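Local structure of protein phosphatase Slingshot homolog 2 (2NT2) at residues Q6-V11 and A101-E106; R31-V36 and G46-H51. The protein dephosphorylates and activates the actin-depolymerizing factor cofilin through its dual-specificity protein phosphatase catalytic domain, the part present here. The protein carries 1 engineered substitution. All coordinates share one frame; numbering follows the deposited sequence.

The chain starts with a hairpin at one margin of the central sheet, strands 5-8 and 11-14, and contact 1 lies where it turns. Contact 1 closes the longer loop, joining this turn to helix 94-107 about 90 residues later. Contact 2 falls within that loop. It pairs strand 30-35 with strand 49-52 at the other margin of the sheet and closes a short connection without helix or strand. The two contacts do not touch. The centres of contact 1 and contact 2 lie about 16 Å apart. Contact 1 thus ties a helix to one margin of the sheet, and contact 2 builds the other. Both belong to the phosphatase catalytic domain.

Contact 1 of 2, residues Q6-V11 and A101-E106; sequences QIFEHV and AYAMKE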
ATOM      1  N   GLN A   6       7.368   5.581   6.153  1.00 18.89           N
ATOM      2  CA  GLN A   6       7.218   6.535   5.060  1.00 20.74           C
ATOM      3  C   GLN A   6       7.988   6.056   3.836  1.00 21.65           C
ATOM      4  O   GLN A   6       9.201   5.862   3.898  1.00 23.66           O
ATOM      5  CB  GLN A   6       7.690   7.939   5.452  1.00 14.85           C
ATOM      6  CG  GLN A   6       7.127   9.015   4.530  1.00 18.23           C
ATOM      7  CD  GLN A   6       7.338  10.428   5.025  1.00 21.71           C
ATOM      8  OE1 GLN A   6       8.115  10.692   5.939  1.00 19.27           O
ATOM      9  NE2 GLN A   6       6.630  11.371   4.409  1.00 23.37           N
ATOM     10  N   ILE A   7       7.271   5.872   2.728  1.00 19.98           N
ATOM     11  CA  ILE A   7       7.965   5.400   1.525  1.00 17.22           C
ATOM     12  C   ILE A   7       8.098   6.506   0.495  1.00 21.22           C
ATOM     13  O   ILE A   7       9.114   6.615  -0.195  1.00 24.35           O
ATOM     14  CB  ILE A   7       7.243   4.181   0.928  1.00 11.88           C
ATOM     15  CG1 ILE A   7       6.952   3.102   1.983  1.00 12.39           C
ATOM     16  CG2 ILE A   7       8.032   3.612  -0.231  1.00 18.13           C
ATOM     17  CD1 ILE A   7       8.192   2.663   2.743  1.00 12.81           C
ATOM     18  N   PHE A   8       7.060   7.329   0.396  1.00 18.27           N
ATOM     19  CA  PHE A   8       7.131   8.529  -0.431  1.00 18.70           C
ATOM     20  C   PHE A   8       6.606   9.719   0.361  1.00 25.47           C
ATOM     21  O   PHE A   8       6.148   9.479   1.481  1.00 24.65           O
ATOM     22  CB  PHE A   8       6.375   8.341  -1.743  1.00 15.92           C
ATOM     23  CG  PHE A   8       7.009   7.238  -2.584  1.00 19.40           C
ATOM     24  CD1 PHE A   8       6.267   6.135  -2.959  1.00 19.71           C
ATOM     25  CD2 PHE A   8       8.332   7.334  -2.985  1.00 19.08           C
ATOM     26  CE1 PHE A   8       6.834   5.133  -3.723  1.00 18.47           C
ATOM     27  CE2 PHE A   8       8.917   6.337  -3.742  1.00 16.56           C
ATOM     28  CZ  PHE A   8       8.158   5.240  -4.111  1.00 16.12           C
ATOM     29  N   GLU A   9       6.715  10.915  -0.198  1.00 25.01           N
ATOM     30  CA  GLU A   9       6.235  12.105   0.501  1.00 27.37           C
ATOM     31  C   GLU A   9       4.807  11.878   1.000  1.00 20.98           C
ATOM     32  O   GLU A   9       4.484  12.203   2.135  1.00 20.62           O
ATOM     33  CB  GLU A   9       6.307  13.342  -0.387  1.00 38.57           C
ATOM     34  CG  GLU A   9       5.010  14.097  -0.587  1.00 53.90           C
ATOM     35  CD  GLU A   9       4.716  15.131   0.478  1.00 61.66           C
ATOM     36  OE1 GLU A   9       4.324  16.259   0.118  1.00 64.93           O
ATOM     37  OE2 GLU A   9       4.861  14.820   1.686  1.00 74.41           O
ATOM     38  N   HIS A  10       4.006  11.266   0.133  1.00 21.09           N
ATOM     39  CA  HIS A  10       2.584  11.083   0.365  1.00 20.42           C
ATOM     40  C   HIS A  10       2.195   9.650   0.677  1.00 17.07           C
ATOM     41  O   HIS A  10       1.006   9.310   0.599  1.00 20.22           O
ATOM     42  CB  HIS A  10       1.813  11.575  -0.872  1.00 18.32           C
ATOM     43  CG  HIS A  10       2.138  10.783  -2.102  1.00 24.72           C
ATOM     44  ND1 HIS A  10       3.411  10.667  -2.612  1.00 24.78           N
ATOM     45  CD2 HIS A  10       1.341  10.060  -2.927  1.00 26.96           C
ATOM     46  CE1 HIS A  10       3.387   9.910  -3.698  1.00 25.13           C
ATOM     47  NE2 HIS A  10       2.137   9.527  -3.912  1.00 23.63           N
ATOM     48  N   VAL A  11       3.145   8.782   1.028  1.00 16.68           N
ATOM     49  CA  VAL A  11       2.804   7.363   1.179  1.00 17.09           C
ATOM     50  C   VAL A  11       3.444   6.753   2.418  1.00 15.97           C
ATOM     51  O   VAL A  11       4.664   6.809   2.589  1.00 25.46           O
ATOM     52  CB  VAL A  11       3.224   6.515  -0.036  1.00 21.12           C
ATOM     53  CG1 VAL A  11       2.906   5.039   0.185  1.00  8.10           C
ATOM     54  CG2 VAL A  11       2.561   7.013  -1.310  1.00  4.03           C
ATOM     55  N   ALA A 101       3.999  -1.868  -6.323  1.00 12.01           N
ATOM     56  CA  ALA A 101       3.328  -1.692  -7.596  1.00 12.40           C
ATOM     57  C   ALA A 101       3.092  -0.219  -7.901  1.00 16.81           C
ATOM     58  O   ALA A 101       3.279   0.222  -9.031  1.00 14.43           O
ATOM     59  CB  ALA A 101       1.997  -2.432  -7.615  1.00  6.22           C
ATOM     60  N   TYR A 102       2.652   0.545  -6.903  1.00 13.25           N
ATOM     61  CA  TYR A 102       2.405   1.966  -7.151  1.00 14.82           C
ATOM     62  C   TYR A 102       3.685   2.670  -7.605  1.00 15.86           C
ATOM     63  O   TYR A 102       3.663   3.461  -8.546  1.00 17.84           O
ATOM     64  CB  TYR A 102       1.843   2.643  -5.904  1.00 14.30           C
ATOM     65  CG  TYR A 102       1.761   4.151  -6.022  1.00 21.60           C
ATOM     66  CD1 TYR A 102       0.753   4.750  -6.766  1.00 15.62           C
ATOM     67  CD2 TYR A 102       2.687   4.972  -5.395  1.00 25.84           C
ATOM     68  CE1 TYR A 102       0.667   6.123  -6.884  1.00 19.07           C
ATOM     69  CE2 TYR A 102       2.609   6.349  -5.506  1.00 28.88           C
ATOM     70  CZ  TYR A 102       1.597   6.919  -6.251  1.00 23.83           C
ATOM     71  OH  TYR A 102       1.523   8.291  -6.357  1.00 21.80           O
ATOM     72  N   ALA A 103       4.795   2.377  -6.941  1.00 15.81           N
ATOM     73  CA  ALA A 103       6.089   2.965  -7.268  1.00 13.75           C
ATOM     74  C   ALA A 103       6.540   2.603  -8.677  1.00 15.19           C
ATOM     75  O   ALA A 103       7.053   3.447  -9.421  1.00 26.51           O
ATOM     76  CB  ALA A 103       7.134   2.552  -6.245  1.00 14.63           C
ATOM     77  N   MET A 104       6.335   1.351  -9.077  1.00 15.79           N
ATOM     78  CA  MET A 104       6.625   0.933 -10.449  1.00 13.89           C
ATOM     79  C   MET A 104       5.838   1.789 -11.439  1.00 17.13           C
ATOM     80  O   MET A 104       6.376   2.381 -12.369  1.00 13.24           O
ATOM     81  CB  MET A 104       6.239  -0.530 -10.655  1.00 17.79           C
ATOM     82  CG  MET A 104       7.180  -1.550 -10.053  1.00 15.99           C
ATOM     83  SD  MET A 104       6.477  -3.210  -9.977  1.00 21.35           S
ATOM     84  CE  MET A 104       6.356  -3.628 -11.708  1.00 18.44           C
ATOM     85  N   LYS A 105       4.529   1.841 -11.206  1.00 16.07           N
ATOM     86  CA  LYS A 105       3.644   2.628 -12.054  1.00 22.46           C
ATOM     87  C   LYS A 105       3.981   4.116 -12.018  1.00 27.50           C
ATOM     88  O   LYS A 105       4.177   4.749 -13.055  1.00 36.28           O
ATOM     89  CB  LYS A 105       2.185   2.427 -11.628  1.00 17.36           C
ATOM     90  CG  LYS A 105       1.201   3.036 -12.618  1.00 22.33           C
ATOM     91  CD  LYS A 105      -0.113   2.270 -12.653  1.00 20.46           C
ATOM     92  CE  LYS A 105      -1.227   3.156 -13.202  1.00 23.10           C
ATOM     93  NZ  LYS A 105      -0.842   3.758 -14.511  1.00 26.98           N
ATOM     94  N   GLU A 106       4.037   4.670 -10.814  1.00 25.55           N
ATOM     95  CA  GLU A 106       4.169   6.104 -10.597  1.00 20.06           C
ATOM     96  C   GLU A 106       5.505   6.649 -11.068  1.00 22.47           C
ATOM     97  O   GLU A 106       5.545   7.629 -11.823  1.00 23.70           O
ATOM     98  CB  GLU A 106       3.947   6.428  -9.117  1.00 22.03           C
ATOM     99  CG  GLU A 106       4.064   7.883  -8.725  1.00 25.10           C
ATOM    100  CD  GLU A 106       3.115   8.803  -9.457  1.00 27.15           C
ATOM    101  OE1 GLU A 106       1.886   8.734  -9.266  1.00 25.43           O
ATOM    102  OE2 GLU A 106       3.613   9.630 -10.255  1.00 35.13           O
TER
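His10 and Tyr102 join the N-terminal beta hairpin to helix 94-107 in the alpha/beta fold of a dual-specificity phosphatase. His10 sits in the type I turn from Phe8 to Val11. Its NE2 lies 2.8 Å from Tyr102 OH, in a nearly straight hydrogen bond (162°) that either group could donate. The hydroxyl meets the imidazole at its edge, in the ring plane. The two rings approach from opposite directions and meet rim to rim, planes 70° apart. With CG set between the backbone N and carbonyl carbon (chi1 63°), the His10 ring points across to Tyr102. One imidazole face is covered by Val11 CG2, over its centre and 3.6 Å above the His10 ring plane.

The other close packing is apolar. Ala103 CB touches the edge of the Phe8 ring, 3.6 Å from both CE1 and CZ. Val11 CG2 reaches Tyr102 CE2 at 4.2 Å, a looser contact. Tyr117 of helix 111-121 and Tyr107 pack against the Phe8 ring as well.

Away from this buried centre, the outer side of the turn is exposed. There Gln6 NE2 bonds to Glu9 O from above the carbonyl plane. In a classic beta bulge beside the turn, two residues, Ile7 and Phe8, lie opposite the single residue Val11. The carbonyl oxygen of Val11 takes both amides, Ile7 N at 2.8 Å and Phe8 N at 3.3 Å.

Contact 2 of 2, residues R31-V36 and G46-H51; sequences RYILNV and GVFEYH
Ile33 N donates to Glu49 O at 2.9 Å, the shortest hydrogen bond between these two parallel beta strands. Strand 49-52 forms one margin of the central sheet of the phosphatase domain, and strand 30-35 is its neighbour. The register runs Tyr32 with Glu49, Ile33 with Tyr50 and Leu34 with His51. Ile33 O receives His51 N at 3.0 Å. Glu49 N donates to Arg31 O, and Asn35 N to His51 O. The short strand axes diverge by only 19°.

On one face, Ile33 touches two aromatic rings, those of Phe48 and Tyr50. Its CG1 stands anti to the carbonyl carbon (chi1 -56°) and the chain then runs extended to CD1. Ile33 CD1 lies 3.4 Å from Tyr50 CE2 and 3.7 Å from Phe48 CG. Ile33 and Tyr50 point the same way, side by side. Tyr50 OH is held by Phe44 N. Leu25 of helix 22-27 covers both Ile33 and Phe48.

Tyr32, Leu34, Glu49 and His51 occupy the other face, toward helix 67-79. The Tyr32 ring lies beside the Glu49 carboxylate, planes 66° apart. Leu34 CD1 packs against His51 CB at 4.0 Å.

Asn35 lies near the active site, and its backbone also bonds to Ile53. Its side chain is about 6 Å from that of Ser88, an engineered residue at the position of the cysteine that forms the phosphocysteine intermediate. Asn35 OD1 bonds to Thr37 OG1, and Asn35 ND2 to Ile40 O.

At the start of the pairing, the Arg31 chain bends at chi2 and chi3, which brings its guanidinium to Val47 O. Arg31 NH2 donates to Val47 O at 3.3 Å, from above the carbonyl plane; the oxygen lies near the guanidinium plane, at its edge.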
ATOM      1  N   ARG A  31      -4.501  11.652   5.992  1.00 17.82           N
ATOM      2  CA  ARG A  31      -5.942  11.898   5.965  1.00 23.76           C
ATOM      3  C   ARG A  31      -6.634  10.866   5.077  1.00 22.23           C
ATOM      4  O   ARG A  31      -7.857  10.743   5.102  1.00 33.75           O
ATOM      5  CB  ARG A  31      -6.294  13.305   5.483  1.00 27.42           C
ATOM      6  CG  ARG A  31      -5.313  14.394   5.849  1.00 29.32           C
ATOM      7  CD  ARG A  31      -5.480  14.935   7.252  1.00 38.65           C
ATOM      8  NE  ARG A  31      -6.583  14.333   7.992  1.00 40.32           N
ATOM      9  CZ  ARG A  31      -6.929  14.686   9.226  1.00 35.15           C
ATOM     10  NH1 ARG A  31      -6.263  15.647   9.854  1.00 30.50           N
ATOM     11  NH2 ARG A  31      -7.947  14.083   9.825  1.00 37.15           N
ATOM     12  N   TYR A  32      -5.824  10.157   4.309  1.00 18.93           N
ATOM     13  CA  TYR A  32      -6.285   9.093   3.434  1.00 19.83           C
ATOM     14  C   TYR A  32      -5.747   7.755   3.936  1.00 21.68           C
ATOM     15  O   TYR A  32      -4.584   7.650   4.323  1.00 18.50           O
ATOM     16  CB  TYR A  32      -5.819   9.318   1.995  1.00 24.23           C
ATOM     17  CG  TYR A  32      -6.309  10.594   1.363  1.00 30.10           C
ATOM     18  CD1 TYR A  32      -5.597  11.779   1.506  1.00 29.33           C
ATOM     19  CD2 TYR A  32      -7.484  10.615   0.621  1.00 31.23           C
ATOM     20  CE1 TYR A  32      -6.035  12.957   0.931  1.00 22.20           C
ATOM     21  CE2 TYR A  32      -7.925  11.795   0.045  1.00 31.91           C
ATOM     22  CZ  TYR A  32      -7.200  12.957   0.202  1.00 26.90           C
ATOM     23  OH  TYR A  32      -7.651  14.124  -0.377  1.00 29.74           O
ATOM     24  N   ILE A  33      -6.595   6.735   3.927  1.00 17.72           N
ATOM     25  CA  ILE A  33      -6.136   5.420   4.360  1.00 15.60           C
ATOM     26  C   ILE A  33      -6.566   4.344   3.367  1.00 17.19           C
ATOM     27  O   ILE A  33      -7.758   4.160   3.129  1.00 16.86           O
ATOM     28  CB  ILE A  33      -6.659   5.059   5.754  1.00 18.27           C
ATOM     29  CG1 ILE A  33      -6.304   6.072   6.845  1.00 18.45           C
ATOM     30  CG2 ILE A  33      -6.178   3.669   6.152  1.00 21.53           C
ATOM     31  CD1 ILE A  33      -6.884   5.711   8.198  1.00 15.91           C
ATOM     32  N   LEU A  34      -5.558   3.681   2.814  1.00 16.52           N
ATOM     33  CA  LEU A  34      -5.717   2.522   1.956  1.00 14.56           C
ATOM     34  C   LEU A  34      -5.577   1.241   2.786  1.00 20.94           C
ATOM     35  O   LEU A  34      -4.487   0.826   3.178  1.00 10.59           O
ATOM     36  CB  LEU A  34      -4.706   2.545   0.818  1.00 15.25           C
ATOM     37  CG  LEU A  34      -4.857   1.477  -0.266  1.00 16.02           C
ATOM     38  CD1 LEU A  34      -6.307   1.342  -0.699  1.00 15.36           C
ATOM     39  CD2 LEU A  34      -3.959   1.807  -1.453  1.00 13.20           C
ATOM     40  N   ASN A  35      -6.735   0.665   3.068  1.00 16.39           N
ATOM     41  CA  ASN A  35      -6.875  -0.548   3.851  1.00 15.45           C
ATOM     42  C   ASN A  35      -6.998  -1.763   2.934  1.00 14.19           C
ATOM     43  O   ASN A  35      -8.080  -2.045   2.426  1.00 14.53           O
ATOM     44  CB  ASN A  35      -8.110  -0.416   4.744  1.00 14.46           C
ATOM     45  CG  ASN A  35      -8.274  -1.575   5.699  1.00 12.03           C
ATOM     46  OD1 ASN A  35      -7.642  -2.614   5.524  1.00 13.86           O
ATOM     47  ND2 ASN A  35      -9.127  -1.377   6.700  1.00 14.60           N
ATOM     48  N   VAL A  36      -5.887  -2.452   2.725  1.00 16.80           N
ATOM     49  CA  VAL A  36      -5.779  -3.584   1.820  1.00 12.29           C
ATOM     50  C   VAL A  36      -6.093  -4.898   2.523  1.00 18.39           C
ATOM     51  O   VAL A  36      -5.296  -5.842   2.512  1.00 21.40           O
ATOM     52  CB  VAL A  36      -4.361  -3.669   1.212  1.00 10.79           C
ATOM     53  CG1 VAL A  36      -4.371  -4.552  -0.031  1.00  8.96           C
ATOM     54  CG2 VAL A  36      -3.844  -2.285   0.866  1.00 11.31           C
ATOM     55  N   GLY A  46     -15.070   9.155   9.468  1.00 45.32           N
ATOM     56  CA  GLY A  46     -15.425  10.495   9.922  1.00 46.37           C
ATOM     57  C   GLY A  46     -14.192  11.317  10.259  1.00 46.54           C
ATOM     58  O   GLY A  46     -14.261  12.534  10.437  1.00 42.22           O
ATOM     59  N   VAL A  47     -13.053  10.639  10.354  1.00 38.54           N
ATOM     60  CA  VAL A  47     -11.761  11.293  10.519  1.00 28.94           C
ATOM     61  C   VAL A  47     -10.962  11.174   9.227  1.00 27.07           C
ATOM     62  O   VAL A  47     -10.350  12.138   8.763  1.00 29.35           O
ATOM     63  CB  VAL A  47     -10.950  10.686  11.679  1.00 27.80           C
ATOM     64  CG1 VAL A  47      -9.652  11.453  11.886  1.00 20.13           C
ATOM     65  CG2 VAL A  47     -11.777  10.673  12.960  1.00 27.37           C
ATOM     66  N   PHE A  48     -10.958   9.972   8.648  1.00 20.02           N
ATOM     67  CA  PHE A  48     -10.180   9.740   7.441  1.00 19.63           C
ATOM     68  C   PHE A  48     -11.029   9.209   6.292  1.00 22.82           C
ATOM     69  O   PHE A  48     -12.007   8.498   6.508  1.00 26.80           O
ATOM     70  CB  PHE A  48      -9.035   8.764   7.723  1.00 16.35           C
ATOM     71  CG  PHE A  48      -8.195   9.117   8.937  1.00 15.35           C
ATOM     72  CD1 PHE A  48      -8.475   8.557  10.169  1.00 11.76           C
ATOM     73  CD2 PHE A  48      -7.131   9.998   8.837  1.00 18.92           C
ATOM     74  CE1 PHE A  48      -7.705   8.861  11.279  1.00 12.57           C
ATOM     75  CE2 PHE A  48      -6.358  10.312   9.939  1.00 16.98           C
ATOM     76  CZ  PHE A  48      -6.648   9.741  11.161  1.00 16.46           C
ATOM     77  N   GLU A  49     -10.621   9.574   5.085  1.00 25.55           N
ATOM     78  CA  GLU A  49     -11.149   9.037   3.841  1.00 31.64           C
ATOM     79  C   GLU A  49     -10.551   7.655   3.569  1.00 29.14           C
ATOM     80  O   GLU A  49      -9.325   7.532   3.485  1.00 22.13           O
ATOM     81  CB  GLU A  49     -10.798   9.985   2.699  1.00 39.67           C
ATOM     82  CG  GLU A  49     -12.007  10.603   2.019  1.00 48.27           C
ATOM     83  CD  GLU A  49     -11.844  10.604   0.508  1.00 52.03           C
ATOM     84  OE1 GLU A  49     -11.710   9.516  -0.090  1.00 50.94           O
ATOM     85  OE2 GLU A  49     -11.851  11.706  -0.078  1.00 60.11           O
ATOM     86  N   TYR A  50     -11.410   6.656   3.431  1.00 27.25           N
ATOM     87  CA  TYR A  50     -10.992   5.269   3.300  1.00 22.48           C
ATOM     88  C   TYR A  50     -11.201   4.710   1.897  1.00 23.69           C
ATOM     89  O   TYR A  50     -12.138   5.092   1.201  1.00 23.77           O
ATOM     90  CB  TYR A  50     -11.738   4.379   4.303  1.00 21.71           C
ATOM     91  CG  TYR A  50     -11.237   4.532   5.719  1.00 18.86           C
ATOM     92  CD1 TYR A  50     -11.892   5.378   6.606  1.00 14.77           C
ATOM     93  CD2 TYR A  50     -10.117   3.842   6.165  1.00 10.94           C
ATOM     94  CE1 TYR A  50     -11.441   5.526   7.899  1.00 11.39           C
ATOM     95  CE2 TYR A  50      -9.666   3.994   7.463  1.00 10.65           C
ATOM     96  CZ  TYR A  50     -10.332   4.837   8.325  1.00 12.21           C
ATOM     97  OH  TYR A  50      -9.897   4.995   9.621  1.00 19.41           O
ATOM     98  N   HIS A  51     -10.321   3.786   1.528  1.00 22.09           N
ATOM     99  CA  HIS A  51     -10.504   2.926   0.370  1.00 22.41           C
ATOM    100  C   HIS A  51     -10.141   1.487   0.734  1.00 17.64           C
ATOM    101  O   HIS A  51      -9.080   1.232   1.308  1.00 28.04           O
ATOM    102  CB  HIS A  51      -9.688   3.397  -0.831  1.00 24.24           C
ATOM    103  CG  HIS A  51     -10.140   2.774  -2.125  1.00 29.63           C
ATOM    104  ND1 HIS A  51     -11.035   3.393  -2.965  1.00 33.63           N
ATOM    105  CD2 HIS A  51      -9.833   1.601  -2.722  1.00 30.00           C
ATOM    106  CE1 HIS A  51     -11.264   2.635  -4.023  1.00 30.30           C
ATOM    107  NE2 HIS A  51     -10.542   1.535  -3.897  1.00 30.32           N
TER